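Local atomic coordinates of multicopper oxidase (Uncultured bacterium, PDB entry 4E9X), a protein that probably oxidises phenolic or similar substrates at a copper centre and passes the electrons to a further copper cluster that reduces dioxygen to water. Residues V136-I141 with F296-L301. Sequence-based numbering, arbitrary orientation.
Sequences VTKDVI and FYSESL
Ser298 OG donates a short 2.6 Å hydrogen bond to Asp139 O, arriving tilted 34° from the carbonyl plane. With OG beside its own backbone N (chi1 -63°), the hydroxyl faces strand 138-147, and Ser298 CA adds a C-H...O contact to the same oxygen. Asp139 O would probably lose its hydroxyl donor were an alanine to replace this serine, the C-H...O contact being a weaker substitute. Two residues along the strand, Ile141 N binds Phe296 O at 2.9 Å, nearly straight (164°), in the carbonyl plane and on a lone pair. A water accepts from Asp139 N and donates to Ser298 O. The strand belongs to the second of two cupredoxin-like domains, pairing in parallel with strand 187-195; 296-301, part of the connection from strand 270-275 to strand 306-308, lies against it before the chain returns to the first domain, where Tyr297 OH bonds Gly34 O. Van der Waals packing flanks the polar links. Val140 CG1 lies 3.6 Å from Phe296 CB, the two side chains running side by side, while Ile141 O meets the ring edge in plane. On the other flank Leu301 CD1 touches Ile141 CD1 at 3.9 Å and Asp139 CG at 3.7 Å, crossing the aspartate at about a right angle; that carboxylate's OD1 pairs with Arg192.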
ATOM      1  N   VAL A 136     -18.935  13.803 -17.742  1.00 14.77           N
ATOM      2  CA  VAL A 136     -19.163  12.404 -17.411  1.00 13.13           C
ATOM      3  C   VAL A 136     -20.512  11.909 -17.948  1.00 12.53           C
ATOM      4  O   VAL A 136     -21.543  12.582 -17.789  1.00 15.57           O
ATOM      5  CB  VAL A 136     -19.099  12.237 -15.888  1.00 12.77           C
ATOM      6  CG1 VAL A 136     -19.547  10.843 -15.467  1.00 12.82           C
ATOM      7  CG2 VAL A 136     -17.673  12.518 -15.419  1.00 15.71           C
ATOM      8  N   THR A 137     -20.495  10.730 -18.558  1.00 10.79           N
ATOM      9  CA  THR A 137     -21.700  10.111 -19.103  1.00 11.34           C
ATOM     10  C   THR A 137     -22.059   8.843 -18.340  1.00 11.30           C
ATOM     11  O   THR A 137     -23.173   8.335 -18.482  1.00 13.69           O
ATOM     12  CB  THR A 137     -21.567   9.778 -20.592  1.00 11.80           C
ATOM     13  OG1 THR A 137     -20.504   8.840 -20.700  1.00 11.74           O
ATOM     14  CG2 THR A 137     -21.223  11.044 -21.399  1.00 19.74           C
ATOM     15  N   LYS A 138     -21.167   8.366 -17.483  1.00 10.68           N
ATOM     16  CA  LYS A 138     -21.462   7.150 -16.719  1.00  9.99           C
ATOM     17  C   LYS A 138     -20.662   7.203 -15.420  1.00  9.13           C
ATOM     18  O   LYS A 138     -19.467   7.503 -15.490  1.00 11.09           O
ATOM     19  CB  LYS A 138     -21.039   5.926 -17.517  1.00 11.70           C
ATOM     20  CG  LYS A 138     -21.535   4.609 -16.887  1.00 13.12           C
ATOM     21  CD  LYS A 138     -20.896   3.428 -17.605  1.00 15.52           C
ATOM     22  CE  LYS A 138     -21.202   3.390 -19.114  1.00 18.86           C
ATOM     23  NZ  LYS A 138     -22.682   3.413 -19.302  1.00 21.96           N
ATOM     24  N   ASP A 139     -21.321   6.947 -14.311  1.00  9.13           N
ATOM     25  CA  ASP A 139     -20.730   6.988 -12.964  1.00  9.09           C
ATOM     26  C   ASP A 139     -20.790   5.597 -12.415  1.00  8.17           C
ATOM     27  O   ASP A 139     -21.835   4.941 -12.561  1.00 10.03           O
ATOM     28  CB  ASP A 139     -21.513   8.050 -12.161  1.00  9.68           C
ATOM     29  CG  ASP A 139     -20.863   8.517 -10.890  1.00  9.94           C
ATOM     30  OD1 ASP A 139     -19.810   8.016 -10.469  1.00 10.60           O
ATOM     31  OD2 ASP A 139     -21.460   9.452 -10.290  1.00 12.93           O
ATOM     32  N   VAL A 140     -19.692   5.116 -11.852  1.00  7.96           N
ATOM     33  CA  VAL A 140     -19.470   3.717 -11.512  1.00  7.90           C
ATOM     34  C   VAL A 140     -18.901   3.615 -10.104  1.00  7.90           C
ATOM     35  O   VAL A 140     -17.889   4.221  -9.809  1.00  9.55           O
ATOM     36  CB  VAL A 140     -18.440   3.142 -12.519  1.00  8.17           C
ATOM     37  CG1 VAL A 140     -17.997   1.711 -12.219  1.00  9.03           C
ATOM     38  CG2 VAL A 140     -19.015   3.236 -13.957  1.00  9.96           C
ATOM     39  N   ILE A 141     -19.546   2.799  -9.280  1.00  7.05           N
ATOM     40  CA  ILE A 141     -19.067   2.528  -7.907  1.00  6.98           C
ATOM     41  C   ILE A 141     -18.480   1.156  -7.855  1.00  6.79           C
ATOM     42  O   ILE A 141     -19.151   0.183  -8.230  1.00  7.32           O
ATOM     43  CB  ILE A 141     -20.241   2.696  -6.922  1.00  7.58           C
ATOM     44  CG1 ILE A 141     -20.507   4.210  -6.681  1.00  7.58           C
ATOM     45  CG2 ILE A 141     -20.013   1.959  -5.590  1.00  7.53           C
ATOM     46  CD1 ILE A 141     -21.802   4.525  -5.962  1.00  8.72           C
ATOM     47  N   PHE A 296     -22.832  -1.620 -10.835  1.00  8.02           N
ATOM     48  CA  PHE A 296     -21.954  -0.585 -10.290  1.00  8.03           C
ATOM     49  C   PHE A 296     -22.729   0.661  -9.911  1.00  7.47           C
ATOM     50  O   PHE A 296     -22.161   1.749  -9.795  1.00  7.97           O
ATOM     51  CB  PHE A 296     -20.850  -0.206 -11.316  1.00  8.88           C
ATOM     52  CG  PHE A 296     -20.022  -1.376 -11.799  1.00  8.07           C
ATOM     53  CD1 PHE A 296     -19.015  -1.897 -10.983  1.00  9.11           C
ATOM     54  CD2 PHE A 296     -20.240  -1.971 -13.046  1.00  9.24           C
ATOM     55  CE1 PHE A 296     -18.217  -2.948 -11.413  1.00  8.44           C
ATOM     56  CE2 PHE A 296     -19.419  -3.033 -13.482  1.00  9.03           C
ATOM     57  CZ  PHE A 296     -18.425  -3.538 -12.661  1.00  9.69           C
ATOM     58  N   TYR A 297     -24.054   0.485  -9.665  1.00  8.16           N
ATOM     59  CA  TYR A 297     -24.934   1.595  -9.256  1.00  8.26           C
ATOM     60  C   TYR A 297     -25.073   2.653 -10.333  1.00  8.42           C
ATOM     61  O   TYR A 297     -25.584   3.750 -10.102  1.00  9.18           O
ATOM     62  CB  TYR A 297     -24.549   2.202  -7.907  1.00  8.88           C
ATOM     63  CG  TYR A 297     -25.188   1.584  -6.697  1.00  8.18           C
ATOM     64  CD1 TYR A 297     -26.545   1.320  -6.619  1.00  8.60           C
ATOM     65  CD2 TYR A 297     -24.406   1.317  -5.569  1.00  8.11           C
ATOM     66  CE1 TYR A 297     -27.134   0.751  -5.467  1.00  8.75           C
ATOM     67  CE2 TYR A 297     -24.960   0.755  -4.422  1.00  8.37           C
ATOM     68  CZ  TYR A 297     -26.316   0.483  -4.374  1.00  8.60           C
ATOM     69  OH  TYR A 297     -26.914  -0.078  -3.265  1.00  9.19           O
ATOM     70  N   SER A 298     -24.687   2.368 -11.604  1.00  8.81           N
ATOM     71  CA  SER A 298     -24.668   3.462 -12.601  1.00  9.10           C
ATOM     72  C   SER A 298     -26.050   3.921 -12.988  1.00  8.79           C
ATOM     73  O   SER A 298     -26.214   5.052 -13.344  1.00 10.22           O
ATOM     74  CB  SER A 298     -23.953   2.975 -13.872  1.00  9.47           C
ATOM     75  OG  SER A 298     -22.598   2.662 -13.605  1.00 10.67           O
ATOM     76  N   GLU A 299     -27.041   3.021 -12.911  1.00  9.38           N
ATOM     77  CA  GLU A 299     -28.413   3.496 -13.220  1.00 10.25           C
ATOM     78  C   GLU A 299     -28.957   4.267 -12.024  1.00  9.74           C
ATOM     79  O   GLU A 299     -29.504   5.372 -12.174  1.00 11.47           O
ATOM     80  CB  GLU A 299     -29.316   2.317 -13.599  1.00 10.19           C
ATOM     81  CG  GLU A 299     -28.834   1.677 -14.914  1.00 12.84           C
ATOM     82  CD  GLU A 299     -28.755   2.678 -16.069  1.00 17.70           C
ATOM     83  OE1 GLU A 299     -29.574   3.610 -16.297  1.00 19.89           O
ATOM     84  OE2 GLU A 299     -27.789   2.593 -16.849  1.00 25.54           O
ATOM     85  N   SER A 300     -28.789   3.749 -10.807  1.00  9.24           N
ATOM     86  CA  SER A 300     -29.275   4.498  -9.631  1.00  9.92           C
ATOM     87  C   SER A 300     -28.645   5.884  -9.548  1.00 10.16           C
ATOM     88  O   SER A 300     -29.364   6.795  -9.105  1.00 11.27           O
ATOM     89  CB  SER A 300     -28.916   3.756  -8.333  1.00 10.61           C
ATOM     90  OG  SER A 300     -29.494   2.461  -8.315  1.00 10.33           O
ATOM     91  N   LEU A 301     -27.369   6.007  -9.923  1.00 10.74           N
ATOM     92  CA  LEU A 301     -26.698   7.299  -9.831  1.00 10.94           C
ATOM     93  C   LEU A 301     -27.324   8.332 -10.746  1.00 12.84           C
ATOM     94  O   LEU A 301     -27.078   9.525 -10.495  1.00 15.78           O
ATOM     95  CB  LEU A 301     -25.201   7.131 -10.143  1.00 10.44           C
ATOM     96  CG  LEU A 301     -24.450   6.555  -8.953  1.00  9.60           C
ATOM     97  CD1 LEU A 301     -23.108   5.977  -9.361  1.00 10.52           C
ATOM     98  CD2 LEU A 301     -24.168   7.642  -7.891  1.00 11.73           C
TER
HETATM   99  O   HOH W   1     -24.244   6.772 -14.483  1.00 12.03           O